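Local atomic coordinates of Serine/threonine-protein kinase Tel1 (Chaetomium thermophilum, PDB entry 6SKY), a protein that probably acts as a serine/threonine protein kinase that senses DNA damage, using ATP to phosphorylate serine or threonine in [ST]-Q sites and activate checkpoint signalling. Residues S1753-E1758 and L1828-E1833; N1761-L1766 and F1793-F1798; V2789-E2794 and V2855-L2860; Y2848-S2853 and S2897-A2902. All coordinates share one frame; numbering follows the deposited sequence.

How the interactions relate
The four contacts form two pairs about 65 to 71 Å apart, centre to centre. Interactions 1 and 2 lie in the helical solenoid with centres about 15 Å apart; interaction 2 falls within the chain that interaction 1 brackets, and they meet where Leu1757 CD1 packs 3.7 Å from Trp1762 CE2. Interactions 3 and 4 belong to the kinase region, their centres again about 15 Å apart and their segments interleaved along the chain. Ile2852 of interaction 4 joins them, its CG2 3.6 Å from Met2857 CE. Interaction 3 is near the active site: the Leu2860 side chain is about 6 Å from the bound ATP analogue and about 8 Å from magnesium.

Interaction 1. Residues S1753-E1758 and L1828-E1833; sequences SARALE and LNFTSE
Phe1830 pushes its ring against residues 1753-1758, where Arg1755 and Glu1758 close around its outer end. Both segments are loops leading into helices of the all-helical alpha-solenoid, so the contact ties two inter-helix connections together. Phe1830 CZ lies over one face of the guanidinium, 3.6 Å from Arg1755 CZ, with the two planes 57° apart: an oblique approach and not a parallel stack. Glu1758 comes to the ring from its edge. Its CD is 3.6 Å from Phe1830 CE2, and the carboxylate stands 73° from the ring plane. An acidic group suits this place because the rim of a phenyl ring carries its slightly positive hydrogens. Ala1754 CB lies at another part of the ring edge, 4.3 Å from Phe1830 CE1, and buried Leu1757 brings CD2 to 4.3 Å from Phe1830 CB.

Within 1753-1758 a salt bridge ties the two charged groups to each other: Arg1755 NH1 reaches Glu1758 OE1 at 3.2 Å, meeting the carboxylate from above its plane. A bend at chi2 (-60°) turns the arginine, which starts away from the loop 1828-1833, back over the ring. Ala1835 touches Leu1757, Glu1758 and Phe1830, while Leu1757 O accepts a hydrogen bond from Asn1838 ND2. Glu1758 OE2 lies 3.1 Å from Ser1832 OG, a hydroxyl that also has Thr1831 O within reach, at 2.7 Å from Ser1832 OG.

Interaction 2. Residues N1761-L1766 and F1793-F1798; sequences NWSQHL and FAERAF
Leu1766 and Phe1798 make the tight end of this contact: the methyl CD2 of Leu1766 sits in the plane of the Phe1798 ring, at its edge, 3.5 Å from CZ. Trp1762 reaches the same ring atom with its CH2 at 4.1 Å, and the two aromatic rings meet obliquely, planes 45° apart. With CG anti to the backbone N (chi1 -165°), Phe1798 extends toward helix 1762-1771, and helix 1836-1849 closes over both aromatics through Leu1842 and Thr1845. This is a helix-helix crossing in the alpha-solenoid, the short axes passing 8.4 Å apart at 66°. Small Ala1794 permits that approach, its CB resting 3.6 Å from Gln1764 CA. Ser1763 is buried as well, but the partly exposed Glu1795 and Gln1764 are held more loosely. Glu1795 bends at chi2 to bring its carboxylate toward the Ser1763 hydroxyl, a pairing whose modelled distance is doubtful. Gln1764 touches only through its backbone and CB, and its chain extends beyond.

Interaction 3. Residues V2789-E2794 and V2855-L2860; sequences VLPVPE and VRMAKL. Residues 2855, 2856, 2857, 2858, 2859, 2860 of segment 2855-2860 come from a tag, linker or insertion.
Leu2790 and Met2857 lie alongside each other and run in opposite directions, so that each overlaps the flank of the other instead of meeting it end on. The methyl CE of Met2857 comes within 4.0 Å of Leu2790 CD2. The methionine chain leaves the helix 2854-2860 extended, with CG anti to the backbone N (chi1 176°), and bends only at chi3 (-73°), which turns CE in toward Leu2790 and the Val2789 carbonyl. Pro2791 CD also rests 4.3 Å from Met2857 CG, and Leu2860 CD1 stands 4.5 Å from Leu2790 CD2. Proline and leucine suit the loop, offering apolar surface to the helix, whereas the helical residues belong to an insertion into the natural sequence.

The loop 2789-2794 follows the magnesium ligand Asp2779, and by that place it probably belongs to the kinase activation loop. Arg2856 makes a salt bridge to that same aspartate, while Gln2861 NE2 is hydrogen-bonded to Val2792 O. A helix packed here, beside the nucleotide, is consistent with an autoinhibited ATP-bound state. Trp2355 of the second subunit packs on Pro2791, so the dimer partner also reaches this loop. The side-chain contacts between the two segments are apolar, and such dispersion contacts have little directionality, whereas the Arg2856-Asp2779 salt bridge and the Val2792-Gln2861 hydrogen bond are directional.

Interaction 4. Residues Y2848-S2853 and S2897-A2902; sequences YQWSIS and SEADRA. Residues 2848, 2849, 2850, 2851, 2852, 2853 of segment 2848-2853 come from a tag, linker or insertion.
The Trp2850 indole is layered between two groups. Over one face lies Ala2899, whose CA makes a CH-pi contact 3.9 Å from the centroid of the six-membered ring and only 13° off its normal; its CB adds a 3.7 Å approach to Trp2850 CE2. The opposite face receives Tyr2848 CD2, offset toward the rim, and Trp2850 NE1 in turn sits in the plane of the Tyr2848 ring, at its edge. Ala2902 CB meets the indole obliquely, 3.6 Å from Trp2850 CZ3.

Alanines suit the helical side because a side chain of one methyl lets a broad ring settle almost on the backbone. Being three positions apart, Ala2899 and Ala2902 fall on the same side of helix 2898-2908. The packing thus docks the first turn of this helix onto the loop after helix 2832-2843 in the kinase region, a loop that leads into helix 2854-2860 and whose residues 2848-2853 come from an insertion into the natural sequence. Phe2784 adds a further aromatic ring beside Trp2850, and Asp2900 forms a salt bridge with Arg2843.

On the solvent-facing side, exposed Glu2898 packs its CB 3.7 Å from Trp2850 CB. With CG anti to the carbonyl carbon (chi1 -79°), the glutamate then stretches past the tryptophan, and its OE2 ends 3.5 Å from Ser2851 CB.

Interaction 1. Residues S1753-E1758 and L1828-E1833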
loop_
_atom_site.group_PDB
_atom_site.type_symbol
_atom_site.label_atom_id
_atom_site.label_comp_id
_atom_site.label_asym_id
_atom_site.label_seq_id
_atom_site.Cartn_x
_atom_site.Cartn_y
_atom_site.Cartn_z
ATOM N N SER A 1753 -28.590 39.744 37.662
ATOM C CA SER A 1753 -29.445 38.569 37.689
ATOM C C SER A 1753 -29.645 38.083 36.267
ATOM O O SER A 1753 -29.542 38.852 35.312
ATOM C CB SER A 1753 -30.792 38.864 38.353
ATOM O OG SER A 1753 -31.509 39.846 37.632
ATOM N N ALA A 1754 -29.941 36.794 36.141
ATOM C CA ALA A 1754 -30.096 36.191 34.833
ATOM C C ALA A 1754 -31.247 36.848 34.075
ATOM O O ALA A 1754 -31.998 37.665 34.609
ATOM C CB ALA A 1754 -30.328 34.689 34.960
ATOM N N ARG A 1755 -31.338 36.515 32.791
ATOM C CA ARG A 1755 -32.340 37.051 31.875
ATOM C C ARG A 1755 -32.122 38.535 31.620
ATOM O O ARG A 1755 -32.748 39.112 30.726
ATOM C CB ARG A 1755 -33.757 36.806 32.401
ATOM C CG ARG A 1755 -34.182 35.361 32.323
ATOM C CD ARG A 1755 -34.165 34.883 30.888
ATOM N NE ARG A 1755 -34.016 33.437 30.796
ATOM C CZ ARG A 1755 -33.956 32.768 29.650
ATOM N NH1 ARG A 1755 -34.038 33.418 28.499
ATOM N NH2 ARG A 1755 -33.813 31.449 29.656
ATOM N N ALA A 1756 -31.213 39.150 32.367
ATOM C CA ALA A 1756 -30.770 40.500 32.072
ATOM C C ALA A 1756 -29.656 40.514 31.050
ATOM O O ALA A 1756 -29.281 41.589 30.583
ATOM C CB ALA A 1756 -30.296 41.206 33.341
ATOM N N LEU A 1757 -29.119 39.349 30.700
ATOM C CA LEU A 1757 -28.114 39.276 29.658
ATOM C C LEU A 1757 -28.700 39.491 28.271
ATOM O O LEU A 1757 -27.938 39.669 27.317
ATOM C CB LEU A 1757 -27.407 37.924 29.724
ATOM C CG LEU A 1757 -26.000 37.852 29.140
ATOM C CD1 LEU A 1757 -25.012 38.473 30.085
ATOM C CD2 LEU A 1757 -25.628 36.428 28.851
ATOM N N GLU A 1758 -30.024 39.502 28.134
ATOM C CA GLU A 1758 -30.659 39.571 26.828
ATOM C C GLU A 1758 -31.160 40.956 26.458
ATOM O O GLU A 1758 -31.604 41.143 25.322
ATOM C CB GLU A 1758 -31.821 38.585 26.756
ATOM C CG GLU A 1758 -31.386 37.146 26.827
ATOM C CD GLU A 1758 -32.540 36.187 26.701
ATOM O OE1 GLU A 1758 -33.535 36.353 27.435
ATOM O OE2 GLU A 1758 -32.459 35.268 25.860
ATOM N N LEU A 1828 -23.054 32.341 32.357
ATOM C CA LEU A 1828 -22.252 31.528 31.458
ATOM C C LEU A 1828 -23.018 30.340 30.908
ATOM O O LEU A 1828 -22.653 29.827 29.848
ATOM C CB LEU A 1828 -20.984 31.055 32.163
ATOM C CG LEU A 1828 -19.962 32.140 32.506
ATOM C CD1 LEU A 1828 -18.792 31.543 33.232
ATOM C CD2 LEU A 1828 -19.496 32.871 31.274
ATOM N N ASN A 1829 -24.066 29.895 31.590
ATOM C CA ASN A 1829 -24.896 28.789 31.117
ATOM C C ASN A 1829 -26.137 29.318 30.406
ATOM O O ASN A 1829 -27.264 29.019 30.778
ATOM C CB ASN A 1829 -25.279 27.889 32.284
ATOM C CG ASN A 1829 -24.082 27.252 32.944
ATOM O OD1 ASN A 1829 -23.263 26.615 32.285
ATOM N ND2 ASN A 1829 -23.966 27.425 34.251
ATOM N N PHE A 1830 -25.925 30.113 29.364
ATOM C CA PHE A 1830 -27.008 30.865 28.733
ATOM C C PHE A 1830 -26.970 30.668 27.225
ATOM O O PHE A 1830 -26.257 31.382 26.518
ATOM C CB PHE A 1830 -26.908 32.338 29.086
ATOM C CG PHE A 1830 -28.228 32.994 29.302
ATOM C CD1 PHE A 1830 -28.730 33.150 30.576
ATOM C CD2 PHE A 1830 -28.970 33.449 28.234
ATOM C CE1 PHE A 1830 -29.942 33.751 30.782
ATOM C CE2 PHE A 1830 -30.184 34.051 28.433
ATOM C CZ PHE A 1830 -30.671 34.203 29.708
ATOM N N THR A 1831 -27.756 29.719 26.734
ATOM C CA THR A 1831 -27.856 29.444 25.306
ATOM C C THR A 1831 -28.987 30.287 24.734
ATOM O O THR A 1831 -30.164 29.998 24.968
ATOM C CB THR A 1831 -28.113 27.960 25.065
ATOM O OG1 THR A 1831 -27.312 27.180 25.962
ATOM C CG2 THR A 1831 -27.771 27.590 23.632
ATOM N N SER A 1832 -28.639 31.333 23.992
ATOM C CA SER A 1832 -29.641 32.225 23.432
ATOM C C SER A 1832 -29.023 33.000 22.285
ATOM O O SER A 1832 -27.815 33.235 22.260
ATOM C CB SER A 1832 -30.190 33.200 24.477
ATOM O OG SER A 1832 -31.012 32.541 25.418
ATOM N N GLU A 1833 -29.851 33.381 21.340
ATOM C CA GLU A 1833 -29.355 34.208 20.254
ATOM C C GLU A 1833 -29.270 35.679 20.652
ATOM O O GLU A 1833 -28.286 36.342 20.306
ATOM C CB GLU A 1833 -30.220 34.044 19.009
ATOM C CG GLU A 1833 -29.549 34.584 17.772
ATOM C CD GLU A 1833 -28.205 33.936 17.530
ATOM O OE1 GLU A 1833 -28.090 32.712 17.752
ATOM O OE2 GLU A 1833 -27.261 34.650 17.129
#

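Interaction 2. Residues N1761-L1766 and F1793-F1798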
loop_
_atom_site.group_PDB
_atom_site.type_symbol
_atom_site.label_atom_id
_atom_site.label_comp_id
_atom_site.label_asym_id
_atom_site.label_seq_id
_atom_site.Cartn_x
_atom_site.Cartn_y
_atom_site.Cartn_z
ATOM N N ASN A 1761 -28.993 46.512 26.322
ATOM C CA ASN A 1761 -28.348 47.521 27.149
ATOM C C ASN A 1761 -27.872 46.940 28.472
ATOM O O ASN A 1761 -27.801 47.647 29.473
ATOM C CB ASN A 1761 -29.285 48.700 27.395
ATOM C CG ASN A 1761 -29.512 49.527 26.156
ATOM O OD1 ASN A 1761 -30.609 49.550 25.605
ATOM N ND2 ASN A 1761 -28.474 50.216 25.711
ATOM N N TRP A 1762 -27.546 45.649 28.490
ATOM C CA TRP A 1762 -27.029 45.039 29.707
ATOM C C TRP A 1762 -25.703 45.665 30.106
ATOM O O TRP A 1762 -25.483 45.999 31.274
ATOM C CB TRP A 1762 -26.875 43.535 29.507
ATOM C CG TRP A 1762 -26.087 42.851 30.571
ATOM C CD1 TRP A 1762 -26.510 42.526 31.814
ATOM C CD2 TRP A 1762 -24.740 42.387 30.473
ATOM N NE1 TRP A 1762 -25.513 41.899 32.503
ATOM C CE2 TRP A 1762 -24.413 41.801 31.697
ATOM C CE3 TRP A 1762 -23.776 42.419 29.466
ATOM C CZ2 TRP A 1762 -23.171 41.253 31.944
ATOM C CZ3 TRP A 1762 -22.548 41.877 29.715
ATOM C CH2 TRP A 1762 -22.254 41.302 30.941
ATOM N N SER A 1763 -24.810 45.844 29.135
ATOM C CA SER A 1763 -23.482 46.360 29.431
ATOM C C SER A 1763 -23.546 47.763 30.006
ATOM O O SER A 1763 -22.828 48.079 30.956
ATOM C CB SER A 1763 -22.633 46.343 28.168
ATOM O OG SER A 1763 -23.398 46.772 27.062
ATOM N N GLN A 1764 -24.408 48.614 29.457
ATOM C CA GLN A 1764 -24.488 49.999 29.907
ATOM C C GLN A 1764 -25.023 50.092 31.327
ATOM O O GLN A 1764 -24.456 50.794 32.175
ATOM C CB GLN A 1764 -25.362 50.788 28.944
ATOM C CG GLN A 1764 -25.918 52.058 29.508
ATOM C CD GLN A 1764 -26.960 52.661 28.603
ATOM O OE1 GLN A 1764 -26.988 52.385 27.407
ATOM N NE2 GLN A 1764 -27.834 53.478 29.170
ATOM N N HIS A 1765 -26.107 49.373 31.611
ATOM C CA HIS A 1765 -26.667 49.371 32.955
ATOM C C HIS A 1765 -25.683 48.803 33.966
ATOM O O HIS A 1765 -25.499 49.369 35.049
ATOM C CB HIS A 1765 -27.967 48.578 32.965
ATOM C CG HIS A 1765 -28.999 49.101 32.017
ATOM N ND1 HIS A 1765 -29.099 50.435 31.691
ATOM C CD2 HIS A 1765 -29.978 48.470 31.329
ATOM C CE1 HIS A 1765 -30.091 50.603 30.837
ATOM N NE2 HIS A 1765 -30.640 49.426 30.599
ATOM N N LEU A 1766 -25.035 47.685 33.633
ATOM C CA LEU A 1766 -24.106 47.069 34.575
ATOM C C LEU A 1766 -22.873 47.933 34.783
ATOM O O LEU A 1766 -22.357 48.024 35.900
ATOM C CB LEU A 1766 -23.710 45.681 34.089
ATOM C CG LEU A 1766 -22.802 44.894 35.023
ATOM C CD1 LEU A 1766 -23.448 44.723 36.365
ATOM C CD2 LEU A 1766 -22.504 43.560 34.428
ATOM N N PHE A 1793 -20.317 52.976 23.782
ATOM C CA PHE A 1793 -19.176 53.256 24.639
ATOM C C PHE A 1793 -19.055 52.245 25.762
ATOM O O PHE A 1793 -17.939 51.919 26.180
ATOM C CB PHE A 1793 -19.298 54.661 25.213
ATOM C CG PHE A 1793 -18.126 55.092 26.031
ATOM C CD1 PHE A 1793 -16.996 55.588 25.428
ATOM C CD2 PHE A 1793 -18.167 55.034 27.401
ATOM C CE1 PHE A 1793 -15.929 55.994 26.174
ATOM C CE2 PHE A 1793 -17.097 55.440 28.147
ATOM C CZ PHE A 1793 -15.980 55.919 27.533
ATOM N N ALA A 1794 -20.182 51.736 26.253
ATOM C CA ALA A 1794 -20.154 50.815 27.380
ATOM C C ALA A 1794 -19.503 49.497 27.003
ATOM O O ALA A 1794 -18.755 48.923 27.797
ATOM C CB ALA A 1794 -21.564 50.583 27.897
ATOM N N GLU A 1795 -19.764 49.000 25.799
ATOM C CA GLU A 1795 -19.117 47.769 25.372
ATOM C C GLU A 1795 -17.619 47.949 25.193
ATOM O O GLU A 1795 -16.855 47.010 25.431
ATOM C CB GLU A 1795 -19.742 47.264 24.080
ATOM C CG GLU A 1795 -21.123 46.680 24.260
ATOM C CD GLU A 1795 -22.215 47.724 24.203
ATOM O OE1 GLU A 1795 -22.064 48.704 23.444
ATOM O OE2 GLU A 1795 -23.231 47.566 24.914
ATOM N N ARG A 1796 -17.173 49.128 24.769
ATOM C CA ARG A 1796 -15.743 49.345 24.614
ATOM C C ARG A 1796 -15.055 49.571 25.948
ATOM O O ARG A 1796 -13.858 49.305 26.068
ATOM C CB ARG A 1796 -15.475 50.533 23.689
ATOM C CG ARG A 1796 -16.208 50.465 22.378
ATOM C CD ARG A 1796 -15.426 51.100 21.248
ATOM N NE ARG A 1796 -15.054 52.486 21.508
ATOM C CZ ARG A 1796 -15.861 53.528 21.332
ATOM N NH1 ARG A 1796 -17.101 53.347 20.907
ATOM N NH2 ARG A 1796 -15.429 54.755 21.593
ATOM N N ALA A 1797 -15.782 50.049 26.952
ATOM C CA ALA A 1797 -15.186 50.415 28.225
ATOM C C ALA A 1797 -15.455 49.417 29.334
ATOM O O ALA A 1797 -14.956 49.606 30.440
ATOM C CB ALA A 1797 -15.683 51.792 28.657
ATOM N N PHE A 1798 -16.226 48.370 29.072
ATOM C CA PHE A 1798 -16.610 47.435 30.127
ATOM C C PHE A 1798 -15.435 46.786 30.851
ATOM O O PHE A 1798 -15.435 46.780 32.096
ATOM C CB PHE A 1798 -17.547 46.389 29.522
ATOM C CG PHE A 1798 -18.295 45.599 30.525
ATOM C CD1 PHE A 1798 -19.342 46.160 31.210
ATOM C CD2 PHE A 1798 -17.963 44.290 30.775
ATOM C CE1 PHE A 1798 -20.031 45.438 32.127
ATOM C CE2 PHE A 1798 -18.653 43.565 31.693
ATOM C CZ PHE A 1798 -19.688 44.139 32.370
#

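Interaction 3. Residues V2789-E2794 and V2855-L2860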
loop_
_atom_site.group_PDB
_atom_site.type_symbol
_atom_site.label_atom_id
_atom_site.label_comp_id
_atom_site.label_asym_id
_atom_site.label_seq_id
_atom_site.Cartn_x
_atom_site.Cartn_y
_atom_site.Cartn_z
ATOM N N VAL A 2789 28.653 5.728 25.734
ATOM C CA VAL A 2789 29.970 5.231 26.110
ATOM C C VAL A 2789 30.496 5.908 27.370
ATOM O O VAL A 2789 31.504 5.456 27.932
ATOM C CB VAL A 2789 30.957 5.406 24.935
ATOM C CG1 VAL A 2789 32.241 4.660 25.171
ATOM C CG2 VAL A 2789 30.321 4.914 23.667
ATOM N N LEU A 2790 29.830 6.943 27.854
ATOM C CA LEU A 2790 30.238 7.673 29.045
ATOM C C LEU A 2790 30.226 6.767 30.271
ATOM O O LEU A 2790 29.723 5.642 30.197
ATOM C CB LEU A 2790 29.317 8.874 29.249
ATOM C CG LEU A 2790 29.159 9.786 28.037
ATOM C CD1 LEU A 2790 28.191 10.900 28.336
ATOM C CD2 LEU A 2790 30.494 10.345 27.619
ATOM N N PRO A 2791 30.791 7.202 31.402
ATOM C CA PRO A 2791 30.719 6.369 32.616
ATOM C C PRO A 2791 29.302 6.054 33.067
ATOM O O PRO A 2791 28.989 4.889 33.335
ATOM C CB PRO A 2791 31.473 7.213 33.642
ATOM C CG PRO A 2791 32.440 7.962 32.845
ATOM C CD PRO A 2791 31.762 8.295 31.559
ATOM N N VAL A 2792 28.443 7.061 33.186
ATOM C CA VAL A 2792 27.021 6.844 33.437
ATOM C C VAL A 2792 26.291 7.076 32.122
ATOM O O VAL A 2792 25.984 8.225 31.786
ATOM C CB VAL A 2792 26.494 7.771 34.538
ATOM C CG1 VAL A 2792 25.187 7.256 35.068
ATOM C CG2 VAL A 2792 27.500 7.889 35.643
ATOM N N PRO A 2793 25.990 6.033 31.360
ATOM C CA PRO A 2793 25.569 6.221 29.971
ATOM C C PRO A 2793 24.241 6.953 29.845
ATOM O O PRO A 2793 23.417 6.974 30.757
ATOM C CB PRO A 2793 25.451 4.788 29.448
ATOM C CG PRO A 2793 26.196 3.963 30.408
ATOM C CD PRO A 2793 26.059 4.615 31.721
ATOM N N GLU A 2794 24.048 7.565 28.680
ATOM C CA GLU A 2794 22.787 8.201 28.308
ATOM C C GLU A 2794 22.040 7.234 27.402
ATOM O O GLU A 2794 22.313 7.158 26.206
ATOM C CB GLU A 2794 23.024 9.532 27.606
ATOM C CG GLU A 2794 23.683 10.591 28.462
ATOM C CD GLU A 2794 24.078 11.819 27.669
ATOM O OE1 GLU A 2794 23.837 11.843 26.446
ATOM O OE2 GLU A 2794 24.636 12.760 28.266
ATOM N N VAL A 2855 39.357 13.958 27.176
ATOM C CA VAL A 2855 39.324 15.327 27.685
ATOM C C VAL A 2855 37.883 15.802 27.829
ATOM O O VAL A 2855 37.441 16.204 28.913
ATOM C CB VAL A 2855 40.142 16.256 26.772
ATOM C CG1 VAL A 2855 41.604 16.223 27.169
ATOM C CG2 VAL A 2855 39.992 15.831 25.324
ATOM N N ARG A 2856 37.114 15.738 26.741
ATOM C CA ARG A 2856 35.719 16.148 26.833
ATOM C C ARG A 2856 34.898 15.141 27.621
ATOM O O ARG A 2856 33.921 15.522 28.272
ATOM C CB ARG A 2856 35.123 16.354 25.443
ATOM C CG ARG A 2856 33.731 16.966 25.479
ATOM C CD ARG A 2856 33.232 17.346 24.098
ATOM N NE ARG A 2856 31.889 17.914 24.154
ATOM C CZ ARG A 2856 31.270 18.473 23.121
ATOM N NH1 ARG A 2856 31.876 18.547 21.945
ATOM N NH2 ARG A 2856 30.045 18.962 23.263
ATOM N N MET A 2857 35.278 13.864 27.592
ATOM C CA MET A 2857 34.569 12.878 28.397
ATOM C C MET A 2857 34.698 13.179 29.884
ATOM O O MET A 2857 33.771 12.914 30.655
ATOM C CB MET A 2857 35.079 11.475 28.083
ATOM C CG MET A 2857 34.463 10.397 28.937
ATOM S SD MET A 2857 34.940 8.737 28.440
ATOM C CE MET A 2857 34.002 8.566 26.932
ATOM N N ALA A 2858 35.831 13.736 30.306
ATOM C CA ALA A 2858 35.962 14.198 31.680
ATOM C C ALA A 2858 35.323 15.562 31.888
ATOM O O ALA A 2858 34.938 15.890 33.013
ATOM C CB ALA A 2858 37.434 14.249 32.082
ATOM N N LYS A 2859 35.206 16.358 30.833
ATOM C CA LYS A 2859 34.506 17.629 30.935
ATOM C C LYS A 2859 32.989 17.477 30.951
ATOM O O LYS A 2859 32.291 18.453 31.242
ATOM C CB LYS A 2859 34.922 18.539 29.776
ATOM C CG LYS A 2859 34.659 20.018 29.998
ATOM C CD LYS A 2859 35.288 20.859 28.895
ATOM C CE LYS A 2859 35.062 22.343 29.136
ATOM N NZ LYS A 2859 35.666 23.179 28.064
ATOM N N LEU A 2860 32.462 16.290 30.651
ATOM C CA LEU A 2860 31.022 16.079 30.548
ATOM C C LEU A 2860 30.393 15.496 31.803
ATOM O O LEU A 2860 29.265 15.861 32.137
ATOM C CB LEU A 2860 30.697 15.163 29.366
ATOM C CG LEU A 2860 30.730 15.779 27.969
ATOM C CD1 LEU A 2860 30.374 14.751 26.930
ATOM C CD2 LEU A 2860 29.791 16.954 27.884
#

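Interaction 4. Residues Y2848-S2853 and S2897-A2902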
loop_
_atom_site.group_PDB
_atom_site.type_symbol
_atom_site.label_atom_id
_atom_site.label_comp_id
_atom_site.label_asym_id
_atom_site.label_seq_id
_atom_site.Cartn_x
_atom_site.Cartn_y
_atom_site.Cartn_z
ATOM N N TYR A 2848 37.610 15.223 11.517
ATOM C CA TYR A 2848 36.450 14.894 12.329
ATOM C C TYR A 2848 36.737 13.630 13.124
ATOM O O TYR A 2848 37.144 12.617 12.555
ATOM C CB TYR A 2848 35.206 14.714 11.460
ATOM C CG TYR A 2848 33.958 14.518 12.273
ATOM C CD1 TYR A 2848 33.396 15.568 12.970
ATOM C CD2 TYR A 2848 33.352 13.284 12.360
ATOM C CE1 TYR A 2848 32.274 15.393 13.720
ATOM C CE2 TYR A 2848 32.231 13.101 13.111
ATOM C CZ TYR A 2848 31.697 14.155 13.789
ATOM O OH TYR A 2848 30.570 13.971 14.541
ATOM N N GLN A 2849 36.538 13.694 14.436
ATOM C CA GLN A 2849 36.799 12.565 15.316
ATOM C C GLN A 2849 35.519 11.772 15.527
ATOM O O GLN A 2849 34.478 12.343 15.855
ATOM C CB GLN A 2849 37.337 13.034 16.667
ATOM C CG GLN A 2849 38.314 14.184 16.598
ATOM C CD GLN A 2849 39.638 13.794 15.985
ATOM O OE1 GLN A 2849 40.340 14.628 15.419
ATOM N NE2 GLN A 2849 39.993 12.523 16.104
ATOM N N TRP A 2850 35.601 10.460 15.357
ATOM C CA TRP A 2850 34.434 9.603 15.487
ATOM C C TRP A 2850 34.317 8.962 16.855
ATOM O O TRP A 2850 33.421 8.147 17.068
ATOM C CB TRP A 2850 34.454 8.527 14.413
ATOM C CG TRP A 2850 34.217 9.069 13.079
ATOM C CD1 TRP A 2850 35.142 9.563 12.229
ATOM C CD2 TRP A 2850 32.960 9.194 12.424
ATOM N NE1 TRP A 2850 34.547 9.983 11.075
ATOM C CE2 TRP A 2850 33.201 9.763 11.171
ATOM C CE3 TRP A 2850 31.652 8.873 12.776
ATOM C CZ2 TRP A 2850 32.186 10.019 10.268
ATOM C CZ3 TRP A 2850 30.655 9.123 11.881
ATOM C CH2 TRP A 2850 30.919 9.694 10.645
ATOM N N SER A 2851 35.199 9.305 17.779
ATOM C CA SER A 2851 35.049 8.948 19.172
ATOM C C SER A 2851 35.152 10.217 19.993
ATOM O O SER A 2851 35.425 11.299 19.472
ATOM C CB SER A 2851 36.103 7.933 19.617
ATOM O OG SER A 2851 36.087 7.783 21.023
ATOM N N ILE A 2852 34.933 10.084 21.289
ATOM C CA ILE A 2852 34.906 11.222 22.193
ATOM C C ILE A 2852 36.155 11.137 23.059
ATOM O O ILE A 2852 36.309 10.213 23.866
ATOM C CB ILE A 2852 33.610 11.253 23.014
ATOM C CG1 ILE A 2852 33.618 12.391 24.026
ATOM C CG2 ILE A 2852 33.331 9.908 23.663
ATOM C CD1 ILE A 2852 32.281 12.585 24.684
ATOM N N SER A 2853 37.066 12.087 22.865
ATOM C CA SER A 2853 38.367 12.021 23.514
ATOM C C SER A 2853 38.217 12.223 25.018
ATOM O O SER A 2853 37.383 13.021 25.455
ATOM C CB SER A 2853 39.301 13.080 22.936
ATOM O OG SER A 2853 39.348 12.996 21.524
ATOM N N SER A 2897 35.870 0.072 11.149
ATOM C CA SER A 2897 36.170 1.498 11.198
ATOM C C SER A 2897 35.069 2.246 11.933
ATOM O O SER A 2897 33.891 1.957 11.749
ATOM C CB SER A 2897 36.343 2.054 9.788
ATOM O OG SER A 2897 36.833 3.380 9.810
ATOM N N GLU A 2898 35.459 3.211 12.768
ATOM C CA GLU A 2898 34.482 3.953 13.557
ATOM C C GLU A 2898 33.476 4.673 12.671
ATOM O O GLU A 2898 32.274 4.675 12.957
ATOM C CB GLU A 2898 35.198 4.935 14.472
ATOM C CG GLU A 2898 35.767 4.288 15.709
ATOM C CD GLU A 2898 36.711 5.196 16.458
ATOM O OE1 GLU A 2898 37.364 6.039 15.807
ATOM O OE2 GLU A 2898 36.804 5.072 17.697
ATOM N N ALA A 2899 33.947 5.288 11.591
ATOM C CA ALA A 2899 33.030 5.872 10.626
ATOM C C ALA A 2899 32.067 4.828 10.089
ATOM O O ALA A 2899 30.868 5.089 9.962
ATOM C CB ALA A 2899 33.808 6.515 9.487
ATOM N N ASP A 2900 32.569 3.633 9.784
ATOM C CA ASP A 2900 31.718 2.596 9.212
ATOM C C ASP A 2900 30.670 2.126 10.204
ATOM O O ASP A 2900 29.502 1.967 9.842
ATOM C CB ASP A 2900 32.566 1.422 8.746
ATOM C CG ASP A 2900 33.580 1.822 7.718
ATOM O OD1 ASP A 2900 33.730 3.035 7.492
ATOM O OD2 ASP A 2900 34.227 0.929 7.136
ATOM N N ARG A 2901 31.062 1.897 11.456
ATOM C CA ARG A 2901 30.094 1.486 12.465
ATOM C C ARG A 2901 29.023 2.547 12.668
ATOM O O ARG A 2901 27.828 2.237 12.712
ATOM C CB ARG A 2901 30.804 1.192 13.779
ATOM C CG ARG A 2901 31.699 -0.008 13.727
ATOM C CD ARG A 2901 32.452 -0.165 15.024
ATOM N NE ARG A 2901 33.390 -1.278 14.971
ATOM C CZ ARG A 2901 34.300 -1.528 15.904
ATOM N NH1 ARG A 2901 35.117 -2.566 15.777
ATOM N NH2 ARG A 2901 34.397 -0.736 16.963
ATOM N N ALA A 2902 29.433 3.810 12.794
ATOM C CA ALA A 2902 28.468 4.877 13.022
ATOM C C ALA A 2902 27.510 5.021 11.850
ATOM O O ALA A 2902 26.296 5.151 12.045
ATOM C CB ALA A 2902 29.194 6.188 13.281
#